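Side-chain contacts in sortase family protein (Streptococcus agalactiae, PDB 3O0P), which probably acts as a class C transpeptidase that links pilus subunits covalently during pilus assembly on the cell surface: residues G71-P76 / L82-G87; D138-Q143 / D174-L179. All coordinates share one frame; numbering follows the deposited sequence.

Contact 1 of 2, residues G71-P76 / L82-G87; sequences GIISVP and LPIFAG
Ile84 lies across the strand 71-75, with its side chain against the backbone from Gly71 to Ile73. Its CB sits 3.6 Å from Gly71 O. CG1 is anti to the carbonyl carbon (chi1 -53°), which sends the chain across onto the backbone of residues 71-73. CG1 thus comes 3.7 Å from Ile73 N. The tip, CD1, rests 3.6 Å from Ile72 C, over the Ile72-Ile73 peptide. Gly71 has no side chain, and Ile84 packs directly on the bare backbone there. On the same face, Ile73 CG2 fits between two neighbours of the other strand. It touches Leu82 CB at 3.8 Å and Ile84 CG1 at 3.9 Å. This branch takes the crowded position between backbone N and carbonyl carbon, while CG1 (chi1 176°) leads away from strand 80-85. The Ile73 side chain also packs on Phe140 and Ile142. Ile72 faces the other way, beside Pro83.

Backbone bonds hold the two strands together. Ile73 and Leu82 form a hydrogen-bonded pair with two bonds, Ile73 N to Leu82 O and Leu82 N to Ile73 O. Gly71 and Ile84 form another such pair. There Ile84 N gives a short, straight bond of 2.8 Å to Gly71 O, but Gly71 N to Ile84 O is weak. Pro83 has no N-H to give, and its place opposite Ile72 in the non-hydrogen-bonded pair costs the hairpin no bond. On their far sides, strand 71-75 pairs with strand 139-143, and Pro83 bonds to Ala97. This is an antiparallel beta hairpin, formed by the first two strands of the sortase beta-barrel.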
loop_
_atom_site.group_PDB
_atom_site.type_symbol
_atom_site.label_atom_id
_atom_site.label_comp_id
_atom_site.label_asym_id
_atom_site.label_seq_id
_atom_site.Cartn_x
_atom_site.Cartn_y
_atom_site.Cartn_z
ATOM N N GLY A 71 7.996 4.395 0.559
ATOM C CA GLY A 71 8.424 3.052 0.286
ATOM C C GLY A 71 8.383 2.729 -1.177
ATOM O O GLY A 71 8.214 3.610 -2.017
ATOM N N ILE A 72 8.551 1.450 -1.458
ATOM C CA ILE A 72 8.524 0.889 -2.802
ATOM C C ILE A 72 7.688 -0.386 -2.754
ATOM O O ILE A 72 7.903 -1.226 -1.874
ATOM C CB ILE A 72 9.930 0.525 -3.282
ATOM C CG1 ILE A 72 10.831 1.759 -3.284
ATOM C CG2 ILE A 72 9.890 -0.149 -4.650
ATOM C CD1 ILE A 72 12.293 1.423 -3.384
ATOM N N ILE A 73 6.740 -0.520 -3.683
ATOM C CA ILE A 73 5.970 -1.752 -3.818
ATOM C C ILE A 73 6.459 -2.513 -5.046
ATOM O O ILE A 73 6.502 -1.972 -6.149
ATOM C CB ILE A 73 4.429 -1.472 -3.897
ATOM C CG1 ILE A 73 3.612 -2.747 -4.134
ATOM C CG2 ILE A 73 4.074 -0.422 -4.947
ATOM C CD1 ILE A 73 3.640 -3.739 -2.994
ATOM N N SER A 74 6.857 -3.764 -4.832
ATOM C CA SER A 74 7.309 -4.648 -5.899
ATOM C C SER A 74 6.344 -5.796 -6.063
ATOM O O SER A 74 6.048 -6.492 -5.099
ATOM C CB SER A 74 8.700 -5.214 -5.591
ATOM O OG SER A 74 9.649 -4.182 -5.515
ATOM N N VAL A 75 5.878 -5.997 -7.288
ATOM C CA VAL A 75 4.980 -7.096 -7.610
ATOM C C VAL A 75 5.616 -7.833 -8.810
ATOM O O VAL A 75 5.350 -7.492 -9.973
ATOM C CB VAL A 75 3.545 -6.637 -7.951
ATOM C CG1 VAL A 75 2.640 -7.837 -7.966
ATOM C CG2 VAL A 75 3.070 -5.613 -6.945
ATOM N N PRO A 76 6.493 -8.817 -8.542
ATOM C CA PRO A 76 7.301 -9.370 -9.651
ATOM C C PRO A 76 6.514 -10.007 -10.789
ATOM O O PRO A 76 6.913 -9.956 -11.953
ATOM C CB PRO A 76 8.185 -10.410 -8.951
ATOM C CG PRO A 76 8.314 -9.920 -7.575
ATOM C CD PRO A 76 7.042 -9.198 -7.226
ATOM N N LEU A 82 7.216 0.136 -7.946
ATOM C CA LEU A 82 6.691 1.495 -7.932
ATOM C C LEU A 82 6.962 2.208 -6.630
ATOM O O LEU A 82 6.951 1.603 -5.577
ATOM C CB LEU A 82 5.185 1.465 -8.103
ATOM C CG LEU A 82 4.667 0.830 -9.389
ATOM C CD1 LEU A 82 3.163 0.679 -9.317
ATOM C CD2 LEU A 82 5.045 1.664 -10.614
ATOM N N PRO A 83 7.191 3.522 -6.704
ATOM C CA PRO A 83 7.221 4.300 -5.455
ATOM C C PRO A 83 5.864 4.330 -4.772
ATOM O O PRO A 83 4.828 4.342 -5.440
ATOM C CB PRO A 83 7.611 5.707 -5.929
ATOM C CG PRO A 83 7.120 5.768 -7.368
ATOM C CD PRO A 83 7.189 4.371 -7.914
ATOM N N ILE A 84 5.894 4.321 -3.443
ATOM C CA ILE A 84 4.707 4.518 -2.625
ATOM C C ILE A 84 4.782 5.899 -1.988
ATOM O O ILE A 84 5.765 6.236 -1.319
ATOM C CB ILE A 84 4.607 3.482 -1.479
ATOM C CG1 ILE A 84 4.710 2.036 -2.004
ATOM C CG2 ILE A 84 3.305 3.688 -0.718
ATOM C CD1 ILE A 84 4.894 1.018 -0.879
ATOM N N PHE A 85 3.737 6.673 -2.208
ATOM C CA PHE A 85 3.590 7.995 -1.602
ATOM C C PHE A 85 2.539 7.926 -0.507
ATOM O O PHE A 85 1.633 7.093 -0.549
ATOM C CB PHE A 85 3.151 9.016 -2.645
ATOM C CG PHE A 85 4.104 9.158 -3.790
ATOM C CD1 PHE A 85 5.152 10.062 -3.716
ATOM C CD2 PHE A 85 3.971 8.381 -4.930
ATOM C CE1 PHE A 85 6.034 10.205 -4.778
ATOM C CE2 PHE A 85 4.862 8.522 -5.996
ATOM C CZ PHE A 85 5.883 9.422 -5.912
ATOM N N ALA A 86 2.661 8.793 0.489
ATOM C CA ALA A 86 1.622 8.911 1.491
ATOM C C ALA A 86 0.337 9.402 0.855
ATOM O O ALA A 86 0.320 10.253 -0.028
ATOM C CB ALA A 86 2.044 9.850 2.596
ATOM N N GLY A 87 -0.761 8.835 1.321
ATOM C CA GLY A 87 -2.082 9.207 0.859
ATOM C C GLY A 87 -2.404 8.631 -0.501
ATOM O O GLY A 87 -1.640 7.892 -1.116
#

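Contact 2 of 2, residues D138-Q143 / D174-L179; sequences DKFYIQ and DYATLL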
loop_
_atom_site.group_PDB
_atom_site.type_symbol
_atom_site.label_atom_id
_atom_site.label_comp_id
_atom_site.label_asym_id
_atom_site.label_seq_id
_atom_site.Cartn_x
_atom_site.Cartn_y
_atom_site.Cartn_z
ATOM N N ASP A 138 1.187 -16.170 -4.994
ATOM C CA ASP A 138 2.076 -15.157 -5.537
ATOM C C ASP A 138 2.532 -14.227 -4.420
ATOM O O ASP A 138 1.922 -14.169 -3.363
ATOM C CB ASP A 138 1.396 -14.339 -6.634
ATOM C CG ASP A 138 1.123 -15.146 -7.874
ATOM O OD1 ASP A 138 1.788 -16.179 -8.104
ATOM O OD2 ASP A 138 0.260 -14.703 -8.635
ATOM N N LYS A 139 3.616 -13.500 -4.656
ATOM C CA LYS A 139 4.218 -12.682 -3.610
ATOM C C LYS A 139 4.387 -11.234 -4.037
ATOM O O LYS A 139 4.453 -10.890 -5.211
ATOM C CB LYS A 139 5.564 -13.291 -3.183
ATOM C CG LYS A 139 5.424 -14.706 -2.614
ATOM C CD LYS A 139 6.737 -15.433 -2.497
ATOM C CE LYS A 139 6.504 -16.876 -2.097
ATOM N NZ LYS A 139 5.723 -17.628 -3.117
ATOM N N PHE A 140 4.440 -10.369 -3.044
ATOM C CA PHE A 140 4.778 -8.977 -3.266
ATOM C C PHE A 140 5.557 -8.476 -2.086
ATOM O O PHE A 140 5.542 -9.074 -1.016
ATOM C CB PHE A 140 3.555 -8.116 -3.585
ATOM C CG PHE A 140 2.485 -8.080 -2.513
ATOM C CD1 PHE A 140 2.503 -7.109 -1.528
ATOM C CD2 PHE A 140 1.424 -8.977 -2.533
ATOM C CE1 PHE A 140 1.505 -7.041 -0.586
ATOM C CE2 PHE A 140 0.417 -8.892 -1.585
ATOM C CZ PHE A 140 0.462 -7.921 -0.617
ATOM N N TYR A 141 6.264 -7.380 -2.317
ATOM C CA TYR A 141 7.262 -6.895 -1.380
ATOM C C TYR A 141 7.108 -5.395 -1.173
ATOM O O TYR A 141 6.904 -4.667 -2.132
ATOM C CB TYR A 141 8.654 -7.214 -1.965
ATOM C CG TYR A 141 8.775 -8.660 -2.392
ATOM C CD1 TYR A 141 9.259 -9.617 -1.519
ATOM C CD2 TYR A 141 8.367 -9.072 -3.658
ATOM C CE1 TYR A 141 9.346 -10.944 -1.887
ATOM C CE2 TYR A 141 8.441 -10.415 -4.031
ATOM C CZ TYR A 141 8.931 -11.334 -3.139
ATOM O OH TYR A 141 9.030 -12.657 -3.496
ATOM N N ILE A 142 7.252 -4.941 0.069
ATOM C CA ILE A 142 7.257 -3.516 0.364
ATOM C C ILE A 142 8.583 -3.175 1.012
ATOM O O ILE A 142 8.953 -3.791 2.018
ATOM C CB ILE A 142 6.094 -3.126 1.306
ATOM C CG1 ILE A 142 4.757 -3.390 0.619
ATOM C CG2 ILE A 142 6.192 -1.659 1.703
ATOM C CD1 ILE A 142 3.579 -3.375 1.556
ATOM N N GLN A 143 9.301 -2.221 0.437
ATOM C CA GLN A 143 10.505 -1.710 1.057
ATOM C C GLN A 143 10.181 -0.391 1.714
ATOM O O GLN A 143 9.600 0.501 1.105
ATOM C CB GLN A 143 11.612 -1.535 0.029
ATOM C CG GLN A 143 12.901 -1.070 0.646
ATOM C CD GLN A 143 14.016 -0.875 -0.367
ATOM O OE1 GLN A 143 13.902 -1.264 -1.538
ATOM N NE2 GLN A 143 15.097 -0.242 0.074
ATOM N N ASP A 174 -0.584 -10.117 10.354
ATOM C CA ASP A 174 0.180 -9.089 9.659
ATOM C C ASP A 174 -0.157 -9.257 8.184
ATOM O O ASP A 174 0.311 -10.175 7.519
ATOM C CB ASP A 174 1.666 -9.321 9.933
ATOM C CG ASP A 174 2.578 -8.298 9.297
ATOM O OD1 ASP A 174 2.155 -7.581 8.357
ATOM O OD2 ASP A 174 3.766 -8.297 9.704
ATOM N N TYR A 175 -1.030 -8.384 7.696
ATOM C CA TYR A 175 -1.567 -8.442 6.348
ATOM C C TYR A 175 -1.203 -7.197 5.538
ATOM O O TYR A 175 -0.977 -6.114 6.079
ATOM C CB TYR A 175 -3.104 -8.537 6.383
ATOM C CG TYR A 175 -3.692 -9.881 6.705
ATOM C CD1 TYR A 175 -3.400 -10.996 5.947
ATOM C CD2 TYR A 175 -4.623 -10.006 7.716
ATOM C CE1 TYR A 175 -3.999 -12.232 6.202
ATOM C CE2 TYR A 175 -5.232 -11.229 7.991
ATOM C CZ TYR A 175 -4.915 -12.340 7.224
ATOM O OH TYR A 175 -5.490 -13.562 7.481
ATOM N N ALA A 176 -1.194 -7.368 4.221
ATOM C CA ALA A 176 -1.099 -6.250 3.303
ATOM C C ALA A 176 -2.068 -6.513 2.170
ATOM O O ALA A 176 -2.118 -7.625 1.669
ATOM C CB ALA A 176 0.320 -6.108 2.758
ATOM N N THR A 177 -2.792 -5.494 1.744
ATOM C CA THR A 177 -3.683 -5.611 0.607
ATOM C C THR A 177 -3.290 -4.619 -0.466
ATOM O O THR A 177 -3.004 -3.454 -0.174
ATOM C CB THR A 177 -5.141 -5.392 1.031
ATOM O OG1 THR A 177 -5.528 -6.468 1.887
ATOM C CG2 THR A 177 -6.081 -5.370 -0.149
ATOM N N LEU A 178 -3.275 -5.107 -1.702
ATOM C CA LEU A 178 -3.136 -4.280 -2.890
ATOM C C LEU A 178 -4.526 -4.027 -3.458
ATOM O O LEU A 178 -5.294 -4.949 -3.683
ATOM C CB LEU A 178 -2.251 -4.976 -3.921
ATOM C CG LEU A 178 -0.860 -5.384 -3.408
ATOM C CD1 LEU A 178 -0.051 -5.976 -4.511
ATOM C CD2 LEU A 178 -0.117 -4.228 -2.746
ATOM N N LEU A 179 -4.843 -2.745 -3.636
ATOM C CA LEU A 179 -6.177 -2.266 -3.955
ATOM C C LEU A 179 -6.203 -1.540 -5.288
ATOM O O LEU A 179 -5.365 -0.674 -5.536
ATOM C CB LEU A 179 -6.640 -1.301 -2.851
ATOM C CG LEU A 179 -7.920 -0.504 -3.076
ATOM C CD1 LEU A 179 -9.092 -1.420 -3.099
ATOM C CD2 LEU A 179 -8.072 0.581 -1.998
#
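Phe140 and Leu178 reach toward each other from opposite directions, and Leu178 meets one face of the Phe140 ring. Leu178 CD1 stands over the centre of the ring, 3.9 Å from the centroid and 13° off the normal. This is a CH-pi contact. The second methyl, CD2, lies nearer the rim, 3.9 Å from Phe140 CE1. Phe140 CG sits between the backbone N and the carbonyl carbon (chi1 60°), and the ring is thus carried across to the other strand. Ala176 meets the far end of the ring. Its CB is 3.7 Å from Phe140 CE1, and Ala176 O lies in the ring plane, 3.5 Å from Phe140 CZ at the edge. Ile142 adds a looser touch, its CD1 4.4 Å from Ala176 CB.

No hydrogen bond joins the two strands here. Their axes pass 9.6 Å apart at 101°. The gap is bridged mainly by side chains, as across the interior of a barrel, with Ala176 O the backbone atom that joins in. Leu178 also packs on Ile116 of strand 112-117 and on Leu131, and Ala176 on Thr114 and Tyr151. Strand 139-143 is flanked by strand 148-159 on one side and strand 71-75 on the other.

Overall arrangement
Both contacts are buried in the sortase domain, with centres about 10 Å apart. Contact 1 comes first along the chain and closes before contact 2 opens. They meet where strands 71-75 and 139-143 run side by side, joined by probable hydrogen bonds between Ser74 N and Tyr141 O and between Gln143 N and Ile72 O. That pairing brings the first strand of the sheet against the last in its order, closing the barrel. Contact 1 joins neighbouring strands within the wall, whereas contact 2 spans the interior. Segment 174-179 holds the start of the TLxTC signature, which in sortases ends in the nucleophilic cysteine. Contact 2 is therefore probably close in sequence to the active-site cysteine.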